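PDB 4PG7: homoserine dehydrogenase from Staphylococcus aureus M1064, which catalyses the reversible, nicotinamide-cofactor-dependent interconversion of L-homoserine and L-aspartate semialdehyde in the aspartic acid pathway. Local coordinates for residues Lys22-Ala27 with Asn336-Phe341; Asp126-His131 with Ile238-Val243; Leu262-Lys267 with Ser404-Asn409. One frame throughout, in Å; residues are numbered along the deposited sequence.

Interaction 1 of 3, residues Lys22-Ala27 with Asn336-Phe341; sequences KKLNIA and NVALFF
Leu24 reaches from the first strand of the Rossmann-type nucleotide-binding domain to Ala338 and Phe341, at the end of helix 323-339 and just past it, and it alone carries the strand's side of the contact. Its CB leaves strand 22-29 in the direction of the helix, and from CG the two methyl groups part company. CD1 runs to the methyl of Ala338 in an apolar contact; the 3.3 Å modelled between Leu24 CD1 and Ala338 CB is doubtfully short. CD2 takes the other partner: it sits over one face of the Phe341 ring in a CH-pi contact, 4.2 Å from the ring centroid and 26° off the normal. With CG anti to the nitrogen (chi1 -174°), the Phe341 ring extends to where CD2 can lie over its face, and leucine and phenylalanine run alongside each other from opposite ends.

The example illustrates how a branched residue can serve two neighbours at once. Ile57 and Ile95 of the flanking parallel strands also touch Leu24. Through Leu24, the end of a helix more than 300 residues later is joined to this sheet. At the ring itself, the nearest carbon to Leu24 CD2 is Phe341 CE1, at 3.8 Å.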
loop_
_atom_site.group_PDB
_atom_site.type_symbol
_atom_site.label_atom_id
_atom_site.label_comp_id
_atom_site.label_asym_id
_atom_site.label_seq_id
_atom_site.Cartn_x
_atom_site.Cartn_y
_atom_site.Cartn_z
ATOM N N LYS A 22 -8.430 24.933 -26.571
ATOM C CA LYS A 22 -8.371 23.815 -27.507
ATOM C C LYS A 22 -9.468 22.789 -27.193
ATOM O O LYS A 22 -9.665 22.389 -26.035
ATOM C CB LYS A 22 -6.994 23.150 -27.463
ATOM N N LYS A 23 -10.186 22.383 -28.234
ATOM C CA LYS A 23 -11.192 21.330 -28.139
ATOM C C LYS A 23 -10.496 19.958 -28.178
ATOM O O LYS A 23 -9.680 19.676 -29.071
ATOM C CB LYS A 23 -12.175 21.457 -29.307
ATOM C CG LYS A 23 -13.641 21.593 -28.932
ATOM C CD LYS A 23 -14.517 21.484 -30.177
ATOM C CE LYS A 23 -15.935 21.976 -29.961
ATOM N NZ LYS A 23 -16.024 23.434 -29.691
ATOM N N LEU A 24 -10.795 19.126 -27.188
ATOM C CA LEU A 24 -10.351 17.731 -27.181
ATOM C C LEU A 24 -11.545 16.864 -27.538
ATOM O O LEU A 24 -12.466 16.690 -26.732
ATOM C CB LEU A 24 -9.793 17.331 -25.813
ATOM C CG LEU A 24 -8.274 17.311 -25.697
ATOM C CD1 LEU A 24 -7.851 17.173 -24.241
ATOM C CD2 LEU A 24 -7.694 16.167 -26.512
ATOM N N ASN A 25 -11.531 16.332 -28.754
ATOM C CA ASN A 25 -12.639 15.525 -29.248
ATOM C C ASN A 25 -12.420 14.064 -28.872
ATOM O O ASN A 25 -11.386 13.467 -29.197
ATOM C CB ASN A 25 -12.775 15.683 -30.754
ATOM C CG ASN A 25 -13.349 17.038 -31.151
ATOM O OD1 ASN A 25 -14.407 17.437 -30.678
ATOM N ND2 ASN A 25 -12.659 17.737 -32.022
ATOM N N ILE A 26 -13.367 13.501 -28.136
ATOM C CA ILE A 26 -13.235 12.122 -27.690
ATOM C C ILE A 26 -14.444 11.299 -28.107
ATOM O O ILE A 26 -15.518 11.835 -28.417
ATOM C CB ILE A 26 -13.002 12.030 -26.159
ATOM C CG1 ILE A 26 -14.287 12.264 -25.357
ATOM C CG2 ILE A 26 -11.943 13.029 -25.721
ATOM C CD1 ILE A 26 -14.122 11.968 -23.870
ATOM N N ALA A 27 -14.246 9.993 -28.117
ATOM C CA ALA A 27 -15.323 9.037 -28.280
ATOM C C ALA A 27 -15.282 7.981 -27.170
ATOM O O ALA A 27 -14.200 7.586 -26.703
ATOM C CB ALA A 27 -15.228 8.386 -29.636
ATOM N N ASN A 336 -4.640 13.486 -17.757
ATOM C CA ASN A 336 -3.208 13.324 -17.932
ATOM C C ASN A 336 -2.808 13.389 -19.389
ATOM O O ASN A 336 -1.864 14.075 -19.740
ATOM C CB ASN A 336 -2.730 12.000 -17.379
ATOM C CG ASN A 336 -1.243 11.999 -17.092
ATOM O OD1 ASN A 336 -0.786 12.461 -16.037
ATOM N ND2 ASN A 336 -0.476 11.487 -18.038
ATOM N N VAL A 337 -3.514 12.640 -20.227
ATOM C CA VAL A 337 -3.252 12.651 -21.658
ATOM C C VAL A 337 -3.519 14.052 -22.224
ATOM O O VAL A 337 -2.812 14.499 -23.111
ATOM C CB VAL A 337 -4.102 11.591 -22.395
ATOM C CG1 VAL A 337 -3.986 11.755 -23.905
ATOM C CG2 VAL A 337 -3.667 10.194 -21.985
ATOM N N ALA A 338 -4.528 14.740 -21.701
ATOM C CA ALA A 338 -4.807 16.115 -22.116
ATOM C C ALA A 338 -3.664 17.065 -21.760
ATOM O O ALA A 338 -3.249 17.877 -22.586
ATOM C CB ALA A 338 -6.101 16.610 -21.494
ATOM N N LEU A 339 -3.152 16.958 -20.536
ATOM C CA LEU A 339 -2.088 17.851 -20.065
ATOM C C LEU A 339 -0.768 17.663 -20.815
ATOM O O LEU A 339 -0.067 18.640 -21.075
ATOM C CB LEU A 339 -1.862 17.662 -18.561
ATOM N N PHE A 340 -0.442 16.418 -21.163
ATOM C CA PHE A 340 0.773 16.110 -21.924
ATOM C C PHE A 340 0.470 15.918 -23.421
ATOM O O PHE A 340 1.273 15.336 -24.152
ATOM C CB PHE A 340 1.460 14.864 -21.341
ATOM C CG PHE A 340 1.699 14.937 -19.854
ATOM N N PHE A 341 -0.691 16.409 -23.860
ATOM C CA PHE A 341 -1.147 16.317 -25.252
ATOM C C PHE A 341 -0.201 16.964 -26.283
ATOM O O PHE A 341 0.263 16.292 -27.218
ATOM C CB PHE A 341 -2.566 16.920 -25.360
ATOM C CG PHE A 341 -3.203 16.754 -26.712
ATOM C CD1 PHE A 341 -3.831 15.562 -27.034
ATOM C CD2 PHE A 341 -3.190 17.781 -27.657
ATOM C CE1 PHE A 341 -4.426 15.380 -28.268
ATOM C CE2 PHE A 341 -3.788 17.604 -28.894
ATOM C CZ PHE A 341 -4.407 16.402 -29.199
#

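Interaction 2 of 3, residues Asp126-His131 with Ile238-Val243; sequences DLLAVH and IKLNDV
The N-terminal end of helix 129-141, in the cofactor-binding domain, meets the loop between helix 220-234 and strand 244-245 through Leu128 and Ala129 on one side and Leu240 and Ile238 on the other. The contact thus links the NAD-binding domain, as defined by sequence family, to the middle homoserine dehydrogenase region. Leu128 occupies the N-cap position, and its CD1 comes to 4.2 Å from CB of Leu240, the two side chains crossing at a slant. Beside this apolar touch, the methyl of Ala129 approaches the carbonyl of Ile238, with CB and O 4.1 Å apart.

No direct hydrogen bond spans the gap; a water does the work instead. It accepts from the backbone N of Val130 at 2.9 Å and donates to Ile238 O at 2.7 Å, so a first-turn amide of the helix is satisfied through solvent by a carbonyl of the loop.

Each side is also braced internally. In the loop, Lys239 N donates to Asp242 OD2 at 3.0 Å, arriving from above the carboxylate plane, while Asp242 N returns a bond to Lys239 O. Ala129 also touches Val227 and Tyr231 of helix 220-234. His131 turns its ring edge back toward the cap, and Leu128 N donates to His131 ND1 (3.2 Å), lying only 3° out of the ring plane. Leu128 N thus finds its acceptor three residues ahead, half of a capping box whose reciprocal bond a leucine side chain cannot supply.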
loop_
_atom_site.group_PDB
_atom_site.type_symbol
_atom_site.label_atom_id
_atom_site.label_comp_id
_atom_site.label_asym_id
_atom_site.label_seq_id
_atom_site.Cartn_x
_atom_site.Cartn_y
_atom_site.Cartn_z
ATOM N N ASP A 126 -11.305 -7.387 -19.227
ATOM C CA ASP A 126 -10.973 -8.668 -19.829
ATOM C C ASP A 126 -9.571 -8.708 -20.421
ATOM O O ASP A 126 -9.118 -9.777 -20.820
ATOM C CB ASP A 126 -12.002 -9.016 -20.899
ATOM C CG ASP A 126 -13.419 -8.980 -20.371
ATOM O OD1 ASP A 126 -13.671 -9.584 -19.313
ATOM O OD2 ASP A 126 -14.288 -8.327 -21.001
ATOM N N LEU A 127 -8.899 -7.556 -20.518
ATOM C CA LEU A 127 -7.530 -7.499 -21.059
ATOM C C LEU A 127 -6.556 -8.262 -20.160
ATOM O O LEU A 127 -6.582 -8.130 -18.936
ATOM C CB LEU A 127 -7.024 -6.059 -21.164
ATOM C CG LEU A 127 -7.282 -5.179 -22.402
ATOM C CD1 LEU A 127 -8.112 -5.820 -23.513
ATOM C CD2 LEU A 127 -7.675 -3.778 -22.002
ATOM N N LEU A 128 -5.681 -9.033 -20.789
ATOM C CA LEU A 128 -4.660 -9.794 -20.095
ATOM C C LEU A 128 -3.309 -9.258 -20.552
ATOM O O LEU A 128 -3.250 -8.278 -21.321
ATOM C CB LEU A 128 -4.838 -11.288 -20.378
ATOM C CG LEU A 128 -6.103 -11.871 -19.734
ATOM C CD1 LEU A 128 -6.465 -13.240 -20.295
ATOM C CD2 LEU A 128 -5.968 -11.954 -18.227
ATOM N N ALA A 129 -2.229 -9.878 -20.083
ATOM C CA ALA A 129 -0.900 -9.353 -20.304
ATOM C C ALA A 129 -0.541 -9.327 -21.791
ATOM O O ALA A 129 0.054 -8.360 -22.257
ATOM C CB ALA A 129 0.134 -10.157 -19.535
ATOM N N VAL A 130 -0.898 -10.389 -22.508
ATOM C CA VAL A 130 -0.645 -10.483 -23.951
ATOM C C VAL A 130 -1.204 -9.241 -24.653
ATOM O O VAL A 130 -0.529 -8.610 -25.479
ATOM C CB VAL A 130 -1.274 -11.763 -24.558
ATOM C CG1 VAL A 130 -1.224 -11.737 -26.087
ATOM C CG2 VAL A 130 -0.535 -13.004 -24.069
ATOM N N HIS A 131 -2.414 -8.870 -24.258
ATOM C CA HIS A 131 -3.109 -7.757 -24.861
ATOM C C HIS A 131 -2.468 -6.417 -24.510
ATOM O O HIS A 131 -2.271 -5.573 -25.392
ATOM C CB HIS A 131 -4.592 -7.822 -24.464
ATOM C CG HIS A 131 -5.219 -9.143 -24.793
ATOM N ND1 HIS A 131 -5.677 -10.021 -23.833
ATOM C CD2 HIS A 131 -5.371 -9.777 -25.978
ATOM C CE1 HIS A 131 -6.134 -11.116 -24.412
ATOM N NE2 HIS A 131 -5.951 -10.996 -25.715
ATOM N N ILE A 238 2.669 -13.699 -19.116
ATOM C CA ILE A 238 2.255 -15.098 -19.014
ATOM C C ILE A 238 0.833 -15.221 -19.511
ATOM O O ILE A 238 0.110 -14.243 -19.542
ATOM C CB ILE A 238 2.368 -15.642 -17.571
ATOM C CG1 ILE A 238 1.355 -14.983 -16.626
ATOM C CG2 ILE A 238 3.782 -15.448 -17.056
ATOM C CD1 ILE A 238 1.365 -15.572 -15.228
ATOM N N LYS A 239 0.428 -16.432 -19.873
ATOM C CA LYS A 239 -0.941 -16.682 -20.308
ATOM C C LYS A 239 -1.808 -17.086 -19.123
ATOM O O LYS A 239 -1.306 -17.656 -18.141
ATOM C CB LYS A 239 -0.944 -17.808 -21.345
ATOM C CG LYS A 239 -0.152 -17.507 -22.620
ATOM C CD LYS A 239 -0.027 -18.755 -23.499
ATOM N N LEU A 240 -3.114 -16.828 -19.216
ATOM C CA LEU A 240 -4.030 -17.244 -18.177
ATOM C C LEU A 240 -3.880 -18.734 -17.872
ATOM O O LEU A 240 -3.934 -19.134 -16.712
ATOM C CB LEU A 240 -5.480 -16.918 -18.539
ATOM C CG LEU A 240 -6.576 -17.280 -17.520
ATOM C CD1 LEU A 240 -6.305 -16.651 -16.157
ATOM C CD2 LEU A 240 -7.945 -16.841 -18.049
ATOM N N ASN A 241 -3.703 -19.558 -18.895
ATOM C CA ASN A 241 -3.639 -20.990 -18.658
ATOM C C ASN A 241 -2.291 -21.462 -18.095
ATOM O O ASN A 241 -2.173 -22.602 -17.727
ATOM C CB ASN A 241 -4.062 -21.791 -19.904
ATOM C CG ASN A 241 -3.135 -21.585 -21.075
ATOM O OD1 ASN A 241 -2.076 -20.975 -20.940
ATOM N ND2 ASN A 241 -3.526 -22.095 -22.241
ATOM N N ASP A 242 -1.294 -20.580 -18.024
ATOM C CA ASP A 242 -0.072 -20.861 -17.295
ATOM C C ASP A 242 -0.273 -20.721 -15.773
ATOM O O ASP A 242 0.574 -21.148 -15.020
ATOM C CB ASP A 242 1.062 -19.908 -17.715
ATOM C CG ASP A 242 1.475 -20.062 -19.185
ATOM O OD1 ASP A 242 1.368 -21.183 -19.741
ATOM O OD2 ASP A 242 1.936 -19.043 -19.769
ATOM N N VAL A 243 -1.363 -20.114 -15.317
ATOM C CA VAL A 243 -1.592 -19.958 -13.881
ATOM C C VAL A 243 -2.223 -21.229 -13.330
ATOM O O VAL A 243 -3.365 -21.525 -13.614
ATOM C CB VAL A 243 -2.499 -18.761 -13.550
ATOM C CG1 VAL A 243 -2.677 -18.615 -12.035
ATOM C CG2 VAL A 243 -1.923 -17.481 -14.129
HETATM O O HOH W 1 -1.660 -12.746 -20.955
#

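Interaction 3 of 3, residues Leu262-Lys267 with Ser404-Asn409; sequences LGYKIK and SLRVAN
A methyl of Leu262 lies over one face of the Arg406 guanidinium group while the leucine's own carbonyl meets that group's edge. Leu262 CD2 stands 3.8 Å above the guanidinium plane, offset toward the rim. Arg406 is modelled in two conformers; in the one described, it leaves strand 404-411 toward the other segment and bends at chi3 (67°), which brings NH1 round to Leu262 O. The resulting hydrogen bond is 2.8 Å long between NH1 and O and nearly straight, at 171°. It uses a carbonyl lone pair, and the oxygen lies 3° out of the guanidinium plane.

In this conformer Tyr264 adds a second, indirect link. Its ring stands obliquely to NH1, with a water at the ring edge that is 2.6 Å from Tyr264 OH and accepts from Arg406 NH1 at 3.1 Å. Two residues beyond Arg406, the methyl of Ala408 lies 4.2 Å from Leu262 CD2 and also touches Val258 of helix 253-262.

Gly263, with positive phi, closes that helix in a Schellman motif. The contact therefore ties the helix's C-terminal end to an edge strand of the ACT-type C-terminal domain. The arginine's grip on Leu262 O is probably not permanent, but while it lasts the negative end of the helix dipole may reinforce it.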
loop_
_atom_site.group_PDB
_atom_site.type_symbol
_atom_site.label_atom_id
_atom_site.label_comp_id
_atom_site.label_asym_id
_atom_site.label_seq_id
_atom_site.Cartn_x
_atom_site.Cartn_y
_atom_site.Cartn_z
ATOM N N LEU A 262 -3.147 -25.361 14.204
ATOM C CA LEU A 262 -1.724 -25.323 13.833
ATOM C C LEU A 262 -1.090 -23.920 13.754
ATOM O O LEU A 262 0.128 -23.803 13.553
ATOM C CB LEU A 262 -1.534 -26.019 12.493
ATOM C CG LEU A 262 -1.808 -27.529 12.534
ATOM C CD1 LEU A 262 -2.089 -28.020 11.132
ATOM C CD2 LEU A 262 -0.625 -28.256 13.137
ATOM N N GLY A 263 -1.900 -22.876 13.855
ATOM C CA GLY A 263 -1.416 -21.494 13.827
ATOM C C GLY A 263 -1.596 -20.745 12.515
ATOM O O GLY A 263 -0.889 -19.773 12.272
ATOM N N TYR A 264 -2.531 -21.186 11.671
ATOM C CA TYR A 264 -2.703 -20.653 10.321
ATOM C C TYR A 264 -4.154 -20.308 10.009
ATOM O O TYR A 264 -5.072 -20.930 10.541
ATOM C CB TYR A 264 -2.258 -21.677 9.268
ATOM C CG TYR A 264 -0.817 -22.090 9.379
ATOM C CD1 TYR A 264 0.190 -21.387 8.691
ATOM C CD2 TYR A 264 -0.444 -23.140 10.216
ATOM C CE1 TYR A 264 1.528 -21.754 8.825
ATOM C CE2 TYR A 264 0.885 -23.533 10.347
ATOM C CZ TYR A 264 1.874 -22.829 9.660
ATOM O OH TYR A 264 3.184 -23.219 9.789
ATOM N N LYS A 265 -4.335 -19.323 9.129
ATOM C CA LYS A 265 -5.595 -19.057 8.475
ATOM C C LYS A 265 -5.538 -19.645 7.075
ATOM O O LYS A 265 -4.456 -19.937 6.568
ATOM C CB LYS A 265 -5.813 -17.554 8.365
ATOM C CG LYS A 265 -6.066 -16.902 9.711
ATOM C CD LYS A 265 -6.652 -15.534 9.504
ATOM C CE LYS A 265 -7.211 -14.960 10.779
ATOM N NZ LYS A 265 -7.302 -13.486 10.634
ATOM N N ILE A 266 -6.680 -19.786 6.432
ATOM C CA ILE A 266 -6.716 -20.193 5.029
ATOM C C ILE A 266 -7.187 -19.010 4.186
ATOM O O ILE A 266 -8.203 -18.404 4.496
ATOM C CB ILE A 266 -7.612 -21.427 4.842
ATOM C CG1 ILE A 266 -7.045 -22.600 5.642
ATOM C CG2 ILE A 266 -7.688 -21.824 3.365
ATOM C CD1 ILE A 266 -7.711 -23.931 5.419
ATOM N N LYS A 267 -6.453 -18.685 3.136
ATOM C CA LYS A 267 -6.824 -17.625 2.193
ATOM C C LYS A 267 -6.682 -18.188 0.798
ATOM O O LYS A 267 -5.882 -19.110 0.572
ATOM C CB LYS A 267 -5.895 -16.389 2.324
ATOM C CG LYS A 267 -5.768 -15.828 3.742
ATOM C CD LYS A 267 -7.012 -15.074 4.164
ATOM C CE LYS A 267 -6.850 -14.501 5.556
ATOM N NZ LYS A 267 -8.052 -13.733 5.946
ATOM N N SER A 404 10.831 -28.469 9.546
ATOM C CA SER A 404 9.981 -28.909 10.663
ATOM C C SER A 404 8.755 -29.663 10.164
ATOM O O SER A 404 8.353 -29.510 9.010
ATOM C CB SER A 404 9.524 -27.716 11.487
ATOM O OG SER A 404 8.683 -26.883 10.702
ATOM N N LEU A 405 8.165 -30.422 11.084
ATOM C CA LEU A 405 6.993 -31.237 10.843
ATOM C C LEU A 405 6.084 -31.181 12.049
ATOM O O LEU A 405 6.524 -31.402 13.166
ATOM C CB LEU A 405 7.420 -32.670 10.633
ATOM C CG LEU A 405 6.351 -33.766 10.635
ATOM C CD1 LEU A 405 5.398 -33.648 9.458
ATOM C CD2 LEU A 405 7.066 -35.096 10.627
ATOM N N ARG A 406 4.819 -30.857 11.825
ATOM C CA ARG A 406 3.818 -30.967 12.870
ATOM C C ARG A 406 2.601 -31.681 12.305
ATOM O O ARG A 406 2.248 -31.476 11.139
ATOM C CB ARG A 406 3.466 -29.588 13.377
ATOM C CG ARG A 406 4.706 -28.828 13.843
ATOM C CD ARG A 406 4.416 -27.353 13.942
ATOM N NE ARG A 406 3.464 -27.157 15.007
ATOM C CZ ARG A 406 2.427 -26.345 14.947
ATOM N NH1 ARG A 406 2.178 -25.642 13.844
ATOM N NH2 ARG A 406 1.634 -26.282 15.996
ATOM N N VAL A 407 1.980 -32.519 13.126
ATOM C CA VAL A 407 0.831 -33.282 12.716
ATOM C C VAL A 407 -0.357 -32.943 13.605
ATOM O O VAL A 407 -0.190 -32.499 14.739
ATOM C CB VAL A 407 1.133 -34.798 12.729
ATOM C CG1 VAL A 407 2.268 -35.119 11.770
ATOM C CG2 VAL A 407 1.486 -35.292 14.117
ATOM N N ALA A 408 -1.556 -33.137 13.082
ATOM C CA ALA A 408 -2.775 -32.866 13.816
ATOM C C ALA A 408 -3.857 -33.855 13.401
ATOM O O ALA A 408 -3.851 -34.351 12.260
ATOM C CB ALA A 408 -3.268 -31.471 13.521
ATOM N N ASN A 409 -4.786 -34.106 14.327
ATOM C CA ASN A 409 -6.004 -34.817 14.034
ATOM C C ASN A 409 -6.845 -33.978 13.097
ATOM O O ASN A 409 -6.972 -32.800 13.277
ATOM C CB ASN A 409 -6.807 -35.087 15.310
ATOM C CG ASN A 409 -6.140 -36.104 16.207
ATOM O OD1 ASN A 409 -5.797 -35.815 17.343
ATOM N ND2 ASN A 409 -5.947 -37.292 15.696
HETATM O O HOH W 2 3.882 -25.267 11.314
#

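How the interactions relate
From the N terminus, the chain opens interaction 1 in strand 22-29 and passes through most strands of the nucleotide-binding sheet before opening interaction 2 at residues 126-131, at the start of helix 129-141. Interaction 2 closes first, at residues 238-243, so its loop is nested within that of interaction 1. Interaction 3 opens at residues 262-267, before interaction 1 closes at 336-341, and closes only at 404-409; these two therefore cross, whereas interactions 2 and 3 follow in series. Interactions 1 and 3 lie on opposite sides of the chain's centre, their centres about 56 Å apart. Together the three bind returning chain to the N-terminal sheet, that domain to the middle region, and the middle to the C-terminal domain.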